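Local coordinates for pesticidial crystal protein CRY2AA (Bacillus thuringiensis serovar kurstaki, PDB 1I5P) that kills dipteran and lepidopteran insect larvae by binding to their midgut epithelial cells and promoting colloid-osmotic lysis, at residues A122-R125 with E126-Q130; R209-L212 with R213-R217; S220-C223 with I224-Q228; V549-I552 with G553-I557. One frame throughout, in Å; residues are numbered along the deposited sequence.

Interaction 1 (A122-R125 with E126-Q130); sequences ANIR and EFNQQ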
loop_
_atom_site.group_PDB
_atom_site.type_symbol
_atom_site.label_atom_id
_atom_site.label_comp_id
_atom_site.label_asym_id
_atom_site.label_seq_id
_atom_site.Cartn_x
_atom_site.Cartn_y
_atom_site.Cartn_z
ATOM N N ALA A 122 14.464 -2.087 -27.066
ATOM C CA ALA A 122 15.657 -1.846 -27.876
ATOM C C ALA A 122 16.334 -0.513 -27.579
ATOM O O ALA A 122 17.536 -0.456 -27.315
ATOM C CB ALA A 122 15.302 -1.917 -29.358
ATOM N N ASN A 123 15.557 0.560 -27.644
ATOM C CA ASN A 123 16.068 1.897 -27.399
ATOM C C ASN A 123 16.742 2.016 -26.035
ATOM O O ASN A 123 17.807 2.616 -25.914
ATOM C CB ASN A 123 14.926 2.905 -27.502
ATOM C CG ASN A 123 14.355 2.993 -28.903
ATOM O OD1 ASN A 123 13.304 3.594 -29.116
ATOM N ND2 ASN A 123 15.053 2.400 -29.873
ATOM N N ILE A 124 16.114 1.451 -25.012
ATOM C CA ILE A 124 16.662 1.502 -23.663
ATOM C C ILE A 124 17.957 0.707 -23.552
ATOM O O ILE A 124 18.896 1.139 -22.881
ATOM C CB ILE A 124 15.662 0.954 -22.624
ATOM C CG1 ILE A 124 14.445 1.886 -22.537
ATOM C CG2 ILE A 124 16.345 0.816 -21.273
ATOM C CD1 ILE A 124 13.339 1.380 -21.627
ATOM N N ARG A 125 18.005 -0.457 -24.195
ATOM C CA ARG A 125 19.210 -1.275 -24.154
ATOM C C ARG A 125 20.331 -0.514 -24.854
ATOM O O ARG A 125 21.470 -0.501 -24.389
ATOM C CB ARG A 125 18.989 -2.616 -24.858
ATOM C CG ARG A 125 20.257 -3.477 -24.955
ATOM C CD ARG A 125 20.034 -4.669 -25.869
ATOM N NE ARG A 125 19.322 -4.262 -27.074
ATOM C CZ ARG A 125 19.830 -3.506 -28.045
ATOM N NH1 ARG A 125 21.083 -3.062 -27.983
ATOM N NH2 ARG A 125 19.064 -3.166 -29.069
ATOM N N GLU A 126 19.995 0.119 -25.975
ATOM C CA GLU A 126 20.962 0.891 -26.750
ATOM C C GLU A 126 21.554 2.019 -25.911
ATOM O O GLU A 126 22.767 2.244 -25.932
ATOM C CB GLU A 126 20.292 1.464 -28.005
ATOM C CG GLU A 126 20.006 0.413 -29.074
ATOM C CD GLU A 126 18.970 0.860 -30.100
ATOM O OE1 GLU A 126 18.367 1.941 -29.919
ATOM O OE2 GLU A 126 18.751 0.120 -31.083
ATOM N N PHE A 127 20.698 2.722 -25.174
ATOM C CA PHE A 127 21.152 3.818 -24.327
ATOM C C PHE A 127 22.119 3.333 -23.256
ATOM O O PHE A 127 23.218 3.871 -23.117
ATOM C CB PHE A 127 19.977 4.513 -23.638
ATOM C CG PHE A 127 20.407 5.503 -22.587
ATOM C CD1 PHE A 127 20.943 6.733 -22.951
ATOM C CD2 PHE A 127 20.346 5.172 -21.233
ATOM C CE1 PHE A 127 21.419 7.624 -21.988
ATOM C CE2 PHE A 127 20.822 6.056 -20.260
ATOM C CZ PHE A 127 21.359 7.285 -20.642
ATOM N N ASN A 128 21.711 2.323 -22.493
ATOM C CA ASN A 128 22.562 1.799 -21.433
ATOM C C ASN A 128 23.886 1.239 -21.952
ATOM O O ASN A 128 24.916 1.398 -21.302
ATOM C CB ASN A 128 21.808 0.742 -20.624
ATOM C CG ASN A 128 20.698 1.341 -19.776
ATOM O OD1 ASN A 128 20.874 2.390 -19.159
ATOM N ND2 ASN A 128 19.552 0.668 -19.732
ATOM N N GLN A 129 23.861 0.602 -23.121
ATOM C CA GLN A 129 25.081 0.057 -23.707
ATOM C C GLN A 129 26.011 1.193 -24.122
ATOM O O GLN A 129 27.227 1.105 -23.962
ATOM C CB GLN A 129 24.753 -0.830 -24.916
ATOM C CG GLN A 129 24.393 -2.259 -24.530
ATOM C CD GLN A 129 23.831 -3.077 -25.681
ATOM O OE1 GLN A 129 23.503 -2.542 -26.744
ATOM N NE2 GLN A 129 23.697 -4.382 -25.465
ATOM N N GLN A 130 25.428 2.263 -24.652
ATOM C CA GLN A 130 26.196 3.422 -25.076
ATOM C C GLN A 130 26.873 4.065 -23.871
ATOM O O GLN A 130 28.028 4.486 -23.943
ATOM C CB GLN A 130 25.281 4.430 -25.776
ATOM C CG GLN A 130 25.100 4.157 -27.261
ATOM C CD GLN A 130 23.860 4.812 -27.840
ATOM O OE1 GLN A 130 23.354 5.797 -27.308
ATOM N NE2 GLN A 130 23.371 4.270 -28.948
#

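Interaction 2 (R209-L212 with R213-R217); sequences RDYL and RNYTR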
loop_
_atom_site.group_PDB
_atom_site.type_symbol
_atom_site.label_atom_id
_atom_site.label_comp_id
_atom_site.label_asym_id
_atom_site.label_seq_id
_atom_site.Cartn_x
_atom_site.Cartn_y
_atom_site.Cartn_z
ATOM N N ARG A 209 16.405 18.139 -13.840
ATOM C CA ARG A 209 15.815 18.186 -12.507
ATOM C C ARG A 209 14.345 18.570 -12.712
ATOM O O ARG A 209 13.458 18.027 -12.055
ATOM C CB ARG A 209 16.506 19.237 -11.627
ATOM C CG ARG A 209 17.942 18.922 -11.207
ATOM C CD ARG A 209 18.456 20.024 -10.280
ATOM N NE ARG A 209 19.859 19.881 -9.891
ATOM C CZ ARG A 209 20.311 19.074 -8.935
ATOM N NH1 ARG A 209 19.477 18.308 -8.246
ATOM N NH2 ARG A 209 21.606 19.062 -8.645
ATOM N N ASP A 210 14.092 19.504 -13.631
ATOM C CA ASP A 210 12.722 19.935 -13.913
ATOM C C ASP A 210 11.955 18.806 -14.583
ATOM O O ASP A 210 10.754 18.646 -14.361
ATOM C CB ASP A 210 12.696 21.173 -14.817
ATOM C CG ASP A 210 13.142 22.434 -14.102
ATOM O OD1 ASP A 210 13.104 22.462 -12.854
ATOM O OD2 ASP A 210 13.517 23.405 -14.794
ATOM N N TYR A 211 12.649 18.032 -15.410
ATOM C CA TYR A 211 12.023 16.901 -16.082
ATOM C C TYR A 211 11.468 15.911 -15.053
ATOM O O TYR A 211 10.317 15.479 -15.146
ATOM C CB TYR A 211 13.038 16.182 -16.977
ATOM C CG TYR A 211 13.249 16.798 -18.348
ATOM C CD1 TYR A 211 14.173 16.249 -19.236
ATOM C CD2 TYR A 211 12.512 17.904 -18.768
ATOM C CE1 TYR A 211 14.359 16.783 -20.510
ATOM C CE2 TYR A 211 12.690 18.448 -20.042
ATOM C CZ TYR A 211 13.613 17.880 -20.906
ATOM O OH TYR A 211 13.780 18.385 -22.175
ATOM N N LEU A 212 12.290 15.552 -14.071
ATOM C CA LEU A 212 11.860 14.604 -13.051
ATOM C C LEU A 212 10.581 15.089 -12.376
ATOM O O LEU A 212 9.629 14.329 -12.206
ATOM C CB LEU A 212 12.955 14.408 -11.998
ATOM C CG LEU A 212 12.662 13.305 -10.969
ATOM C CD1 LEU A 212 12.478 11.970 -11.685
ATOM C CD2 LEU A 212 13.801 13.213 -9.956
ATOM N N ARG A 213 10.559 16.362 -11.998
ATOM C CA ARG A 213 9.382 16.913 -11.350
ATOM C C ARG A 213 8.191 16.998 -12.301
ATOM O O ARG A 213 7.112 16.481 -12.001
ATOM C CB ARG A 213 9.662 18.310 -10.793
ATOM C CG ARG A 213 8.434 18.941 -10.124
ATOM C CD ARG A 213 8.487 20.461 -10.169
ATOM N NE ARG A 213 7.351 21.094 -9.492
ATOM C CZ ARG A 213 6.180 21.382 -10.059
ATOM N NH1 ARG A 213 5.955 21.104 -11.336
ATOM N NH2 ARG A 213 5.229 21.965 -9.341
ATOM N N ASN A 214 8.384 17.652 -13.443
ATOM C CA ASN A 214 7.293 17.835 -14.403
ATOM C C ASN A 214 6.716 16.557 -14.980
ATOM O O ASN A 214 5.500 16.440 -15.125
ATOM C CB ASN A 214 7.733 18.767 -15.535
ATOM C CG ASN A 214 8.033 20.176 -15.045
ATOM O OD1 ASN A 214 7.587 20.580 -13.972
ATOM N ND2 ASN A 214 8.778 20.935 -15.839
ATOM N N TYR A 215 7.566 15.594 -15.311
ATOM C CA TYR A 215 7.046 14.349 -15.855
ATOM C C TYR A 215 6.398 13.508 -14.757
ATOM O O TYR A 215 5.423 12.805 -15.006
ATOM C CB TYR A 215 8.149 13.582 -16.589
ATOM C CG TYR A 215 8.443 14.178 -17.955
ATOM C CD1 TYR A 215 9.597 14.923 -18.184
ATOM C CD2 TYR A 215 7.530 14.039 -19.005
ATOM C CE1 TYR A 215 9.839 15.519 -19.426
ATOM C CE2 TYR A 215 7.759 14.630 -20.248
ATOM C CZ TYR A 215 8.915 15.368 -20.452
ATOM O OH TYR A 215 9.141 15.941 -21.684
ATOM N N THR A 216 6.919 13.595 -13.538
ATOM C CA THR A 216 6.321 12.853 -12.428
ATOM C C THR A 216 4.891 13.372 -12.270
ATOM O O THR A 216 3.954 12.607 -12.045
ATOM C CB THR A 216 7.096 13.085 -11.105
ATOM O OG1 THR A 216 8.351 12.393 -11.159
ATOM C CG2 THR A 216 6.291 12.586 -9.915
ATOM N N ARG A 217 4.740 14.685 -12.397
ATOM C CA ARG A 217 3.436 15.312 -12.289
ATOM C C ARG A 217 2.494 14.811 -13.386
ATOM O O ARG A 217 1.408 14.304 -13.098
ATOM C CB ARG A 217 3.590 16.832 -12.369
ATOM C CG ARG A 217 2.301 17.589 -12.653
ATOM C CD ARG A 217 2.421 18.325 -13.976
ATOM N NE ARG A 217 3.024 19.642 -13.820
ATOM C CZ ARG A 217 3.726 20.265 -14.760
ATOM N NH1 ARG A 217 3.934 19.691 -15.937
ATOM N NH2 ARG A 217 4.206 21.476 -14.527
#

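Interaction 3 (S220-C223 with I224-Q228); sequences SNYC and INTYQ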
loop_
_atom_site.group_PDB
_atom_site.type_symbol
_atom_site.label_atom_id
_atom_site.label_comp_id
_atom_site.label_asym_id
_atom_site.label_seq_id
_atom_site.Cartn_x
_atom_site.Cartn_y
_atom_site.Cartn_z
ATOM N N SER A 220 1.878 11.005 -13.064
ATOM C CA SER A 220 1.141 10.704 -11.837
ATOM C C SER A 220 -0.320 11.079 -12.001
ATOM O O SER A 220 -1.209 10.261 -11.755
ATOM C CB SER A 220 1.726 11.467 -10.645
ATOM O OG SER A 220 3.013 10.987 -10.282
ATOM N N ASN A 221 -0.570 12.314 -12.422
ATOM C CA ASN A 221 -1.943 12.772 -12.605
ATOM C C ASN A 221 -2.692 11.918 -13.625
ATOM O O ASN A 221 -3.856 11.579 -13.416
ATOM C CB ASN A 221 -1.969 14.247 -13.026
ATOM C CG ASN A 221 -1.563 15.190 -11.897
ATOM O OD1 ASN A 221 -1.587 14.824 -10.720
ATOM N ND2 ASN A 221 -1.207 16.422 -12.255
ATOM N N TYR A 222 -2.024 11.560 -14.720
ATOM C CA TYR A 222 -2.664 10.735 -15.740
ATOM C C TYR A 222 -3.126 9.399 -15.161
ATOM O O TYR A 222 -4.235 8.943 -15.440
ATOM C CB TYR A 222 -1.712 10.471 -16.910
ATOM C CG TYR A 222 -2.274 9.479 -17.907
ATOM C CD1 TYR A 222 -3.284 9.843 -18.800
ATOM C CD2 TYR A 222 -1.835 8.158 -17.917
ATOM C CE1 TYR A 222 -3.844 8.910 -19.681
ATOM C CE2 TYR A 222 -2.386 7.218 -18.786
ATOM C CZ TYR A 222 -3.386 7.594 -19.663
ATOM O OH TYR A 222 -3.919 6.642 -20.510
ATOM N N CYS A 223 -2.271 8.770 -14.357
ATOM C CA CYS A 223 -2.611 7.487 -13.742
ATOM C C CYS A 223 -3.767 7.636 -12.763
ATOM O O CYS A 223 -4.715 6.853 -12.779
ATOM C CB CYS A 223 -1.399 6.901 -13.007
ATOM S SG CYS A 223 -0.086 6.317 -14.084
ATOM N N ILE A 224 -3.674 8.645 -11.907
ATOM C CA ILE A 224 -4.713 8.901 -10.919
ATOM C C ILE A 224 -6.050 9.194 -11.587
ATOM O O ILE A 224 -7.070 8.608 -11.226
ATOM C CB ILE A 224 -4.316 10.079 -10.011
ATOM C CG1 ILE A 224 -3.069 9.694 -9.207
ATOM C CG2 ILE A 224 -5.479 10.449 -9.079
ATOM C CD1 ILE A 224 -2.398 10.860 -8.511
ATOM N N ASN A 225 -6.045 10.090 -12.565
ATOM C CA ASN A 225 -7.275 10.437 -13.266
ATOM C C ASN A 225 -7.887 9.240 -13.997
ATOM O O ASN A 225 -9.096 9.036 -13.947
ATOM C CB ASN A 225 -7.024 11.580 -14.256
ATOM C CG ASN A 225 -6.641 12.884 -13.563
ATOM O OD1 ASN A 225 -6.916 13.077 -12.380
ATOM N ND2 ASN A 225 -6.023 13.795 -14.312
ATOM N N THR A 226 -7.059 8.449 -14.671
ATOM C CA THR A 226 -7.566 7.287 -15.399
ATOM C C THR A 226 -8.261 6.313 -14.450
ATOM O O THR A 226 -9.356 5.823 -14.729
ATOM C CB THR A 226 -6.427 6.546 -16.138
ATOM O OG1 THR A 226 -5.818 7.432 -17.084
ATOM C CG2 THR A 226 -6.967 5.327 -16.884
ATOM N N TYR A 227 -7.616 6.038 -13.325
ATOM C CA TYR A 227 -8.176 5.118 -12.351
ATOM C C TYR A 227 -9.438 5.666 -11.693
ATOM O O TYR A 227 -10.424 4.946 -11.549
ATOM C CB TYR A 227 -7.142 4.803 -11.278
ATOM C CG TYR A 227 -7.678 3.943 -10.155
ATOM C CD1 TYR A 227 -7.818 2.568 -10.310
ATOM C CD2 TYR A 227 -8.031 4.509 -8.932
ATOM C CE1 TYR A 227 -8.289 1.772 -9.272
ATOM C CE2 TYR A 227 -8.508 3.721 -7.889
ATOM C CZ TYR A 227 -8.630 2.355 -8.064
ATOM O OH TYR A 227 -9.089 1.581 -7.023
ATOM N N GLN A 228 -9.407 6.934 -11.290
ATOM C CA GLN A 228 -10.572 7.542 -10.637
ATOM C C GLN A 228 -11.805 7.532 -11.522
ATOM O O GLN A 228 -12.906 7.278 -11.047
ATOM C CB GLN A 228 -10.276 8.983 -10.196
ATOM C CG GLN A 228 -9.504 9.076 -8.894
ATOM C CD GLN A 228 -9.581 10.461 -8.260
ATOM O OE1 GLN A 228 -9.045 11.433 -8.791
ATOM N NE2 GLN A 228 -10.249 10.551 -7.116
#

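Interaction 4 (V549-I552 with G553-I557); sequences VSSI and GNSTI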
loop_
_atom_site.group_PDB
_atom_site.type_symbol
_atom_site.label_atom_id
_atom_site.label_comp_id
_atom_site.label_asym_id
_atom_site.label_seq_id
_atom_site.Cartn_x
_atom_site.Cartn_y
_atom_site.Cartn_z
ATOM N N VAL A 549 2.777 17.470 2.935
ATOM C CA VAL A 549 1.440 17.905 3.297
ATOM C C VAL A 549 0.723 18.602 2.160
ATOM O O VAL A 549 1.333 19.010 1.167
ATOM C CB VAL A 549 1.479 18.895 4.489
ATOM C CG1 VAL A 549 2.456 18.408 5.550
ATOM C CG2 VAL A 549 1.877 20.288 3.995
ATOM N N SER A 550 -0.586 18.744 2.330
ATOM C CA SER A 550 -1.417 19.436 1.358
ATOM C C SER A 550 -2.263 20.418 2.155
ATOM O O SER A 550 -2.864 20.050 3.164
ATOM C CB SER A 550 -2.323 18.458 0.610
ATOM O OG SER A 550 -3.149 19.156 -0.310
ATOM N N SER A 551 -2.300 21.666 1.708
ATOM C CA SER A 551 -3.070 22.684 2.402
ATOM C C SER A 551 -3.660 23.664 1.393
ATOM O O SER A 551 -2.993 24.607 0.966
ATOM C CB SER A 551 -2.170 23.426 3.397
ATOM O OG SER A 551 -2.903 24.376 4.152
ATOM N N ILE A 552 -4.906 23.423 0.999
ATOM C CA ILE A 552 -5.568 24.307 0.052
ATOM C C ILE A 552 -6.118 25.464 0.872
ATOM O O ILE A 552 -7.323 25.604 1.067
ATOM C CB ILE A 552 -6.710 23.594 -0.684
ATOM C CG1 ILE A 552 -6.257 22.195 -1.111
ATOM C CG2 ILE A 552 -7.128 24.413 -1.898
ATOM C CD1 ILE A 552 -4.997 22.185 -1.960
ATOM N N GLY A 553 -5.191 26.275 1.361
ATOM C CA GLY A 553 -5.515 27.413 2.194
ATOM C C GLY A 553 -4.320 27.571 3.110
ATOM O O GLY A 553 -3.355 26.814 2.988
ATOM N N ASN A 554 -4.361 28.539 4.017
ATOM C CA ASN A 554 -3.244 28.741 4.928
ATOM C C ASN A 554 -3.354 27.914 6.194
ATOM O O ASN A 554 -4.443 27.689 6.724
ATOM C CB ASN A 554 -3.107 30.211 5.308
ATOM C CG ASN A 554 -2.499 31.041 4.206
ATOM O OD1 ASN A 554 -1.477 30.677 3.627
ATOM N ND2 ASN A 554 -3.122 32.178 3.915
ATOM N N SER A 555 -2.199 27.464 6.664
ATOM C CA SER A 555 -2.116 26.663 7.868
ATOM C C SER A 555 -0.757 26.892 8.515
ATOM O O SER A 555 0.170 27.392 7.874
ATOM C CB SER A 555 -2.306 25.180 7.529
ATOM O OG SER A 555 -1.412 24.768 6.509
ATOM N N THR A 556 -0.645 26.543 9.790
ATOM C CA THR A 556 0.607 26.712 10.510
ATOM C C THR A 556 1.005 25.389 11.146
ATOM O O THR A 556 0.202 24.748 11.828
ATOM C CB THR A 556 0.479 27.778 11.614
ATOM O OG1 THR A 556 0.088 29.024 11.026
ATOM C CG2 THR A 556 1.811 27.961 12.340
ATOM N N ILE A 557 2.248 24.985 10.921
ATOM C CA ILE A 557 2.745 23.735 11.470
ATOM C C ILE A 557 3.727 23.974 12.611
ATOM O O ILE A 557 4.674 24.747 12.478
ATOM C CB ILE A 557 3.457 22.892 10.389
ATOM C CG1 ILE A 557 2.533 22.675 9.190
ATOM C CG2 ILE A 557 3.854 21.541 10.965
ATOM C CD1 ILE A 557 3.196 21.957 8.035
#

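Interaction 1 (A122-R125 with E126-Q130)
Arg125 and Gln129, one helical turn apart, meet through the ends of their side chains. Arg125 NH1 donates a short but badly bent, weak hydrogen bond to Gln129 OE1 (2.8 Å, N-H...O angle 127°), which lies near the guanidinium plane, at its edge; the amide is turned well out of that plane. A bend at chi3 (44°) swings the guanidinium across the helix surface, between Gln129 and Glu126, and the arginine CG and CD rest against the Gln129 amide. Arg125 NH2 lies 3.9 Å from Glu126 OE2, a long salt bridge between planes almost perpendicular to each other. The second carboxylate oxygen, Glu126 OE1, takes a weak bond from Asn123 ND2 at 3.3 Å, while Asn123 OD1 is held by Arg160. Flexible polar chains suit this partly exposed side.

Beneath them, i to i+4 backbone bonds, straightest from Asn128 N to Ile124 O (3.1 Å), fix the spacing. Ile124 and Phe127 serve the buried side: Ile124 touches Trp78, and Phe127 meets the Phe187 ring edge-to-face. This is an amphipathic helix of the helical bundle, the N-terminal domain of the delta-endotoxins.

Interaction 2 (R209-L212 with R213-R217)
Tyr211 and Tyr215 stand side by side one turn apart on helix 202-232 and form a T-shaped pair, the edge of Tyr215 directed at the face of Tyr211. Their centroids are 5.4 Å apart and their planes stand at 74°. Contact is made by Tyr215 CE1, which comes within 3.6 Å of Tyr211 CD2. In both tyrosines CG is anti to the carbonyl carbon (chi1 -83° and -77°), which sends the rings off in the same direction. Large flat rings suit this closely packed flank because helices 145-160 and 170-193 lie against it, with Gln154 touching both tyrosines.

Thr216 OG1 donates to Leu212 O at 2.5 Å, a distance so short that its exact value is doubtful, and Thr216 N reaches the same oxygen at 3.1 Å from above the carbonyl plane. One acceptor thus takes two bonds, and the hydroxyl of the buried threonine is satisfied by its own helix.

The polar flank is looser. The Asn214 side chain leans on the Asp210 carbonyl, its CG 3.2 Å from Asp210 O, beside the backbone bond from Asn214 N; the Asp210 carboxylate pairs with Arg206. Arg213 extends away, its NH1 bonding to Asn214 OD1 at 3.1 Å in the guanidinium plane and its NH2 to Asn577 O; Arg209 reaches Leu632 O in the C-terminal tail. Two tendencies follow, with Leu212 touching both sides through Ile188 and Leu632: an edge-to-face tyrosine pair and a threonine bonded within its own helix face the bundle, whereas long arginines bond to backbone oxygens elsewhere in the chain.

Interaction 3 (S220-C223 with I224-Q228)
Thr226 meets Tyr222 twice, at its carbonyl and at its ring. The hydrogen bonds come first. Thr226 OG1 donates to Tyr222 O at 2.7 Å and Thr226 N donates to the same oxygen at 3.0 Å; the two arrive from opposite faces of the carbonyl plane, so the oxygen is clasped between them. With OG1 beside its own backbone N (chi1 -61°), the threonine can turn its hydroxyl back to the preceding turn. Ile224 N to Ser220 O and Asn225 N to Asn221 O (2.8 Å) are ordinary helical bonds.

The ring contact is of another kind. Tyr222 CG is anti to the backbone N (chi1 173°), and this brings one face of the phenol under Thr226 OG1, which sits 3.5 Å above the plane, offset toward the rim near CZ. Since the hydroxyl proton is spent on Tyr222 O, it is the oxygen that rests over the ring.

Van der Waals contact adds a little: Ile224 CG1 lies 3.2 Å from Ser220 O, the oxygen its own N bonds to.

Outward, Tyr222 and Cys223 lie against helix 170-193, where Phe177 meets the Tyr222 ring edge-to-face. Ser220 and Tyr227 touch helix 238-259, and Asn221 bonds through its amide to Asn581 N and Gly579 O, tying helix 202-232 to the start of strand 581-582 and the loop before it in the C-terminal domain.

Interaction 4 (V549-I552 with G553-I557)
Ser551 carries its OG anti to the backbone N (chi1 -177°), and Ser555 tucks its own OG between the backbone N and the carbonyl carbon (chi1 53°); together these rotations bring the two hydroxyls within 2.8 Å, Ser551 OG to Ser555 OG. Ser555 OG also has Val571 O of strand 564-571 within reach. Ser551 OG in turn donates to Gly553 O at 2.7 Å, approaching from well above that carbonyl plane. Serine suits both places: the two residues are buried, and their short hydroxyls can bond to nearby oxygens.

The backbone closes on itself at Ile552, the centre of an inverse gamma turn, where Gly553 N makes a weak bond to Ser551 O (2.8 Å). Gly553 follows with phi near 150°, a region suited to a residue without CB, since a side chain there would run into the Ile552 carbonyl. At the turn, Asn554 N bonds to Ser613 OG. This tight bend lets strand 541-550 of one sheet of the C-terminal jelly roll lead into strand 555-561 of the other, the directions of 549-552 and 553-557 differing by 149°.

Away from the turn, Val549 and Ile557 point toward each other between the sheets. They meet lightly, Val549 CG1 lying 4.4 Å from Ile557 CD1. Branched apolar chains fit this interior, where both touch Val571, and Val549 also touches Ile590 and Phe617.

How the interactions relate
The four contacts follow one another along the chain without overlap. Interaction 1 lies on helix 107-135, and interactions 2 and 3 on helix 202-232, with centres 16 Å apart; all three belong to the N-terminal helical bundle. The centre of interaction 1 is 22 Å from that of interaction 2, and the two helices are not in contact at these points. Interaction 4 belongs to the C-terminal beta sandwich, its nearest atoms about 12 Å from interaction 2 and about 11 Å from interaction 3. Helix 202-232 thus runs along the boundary between domains, bonding to the C-terminal domain from both of its contacts, while interaction 1 sits farther out, its centre 44 Å from that of interaction 4.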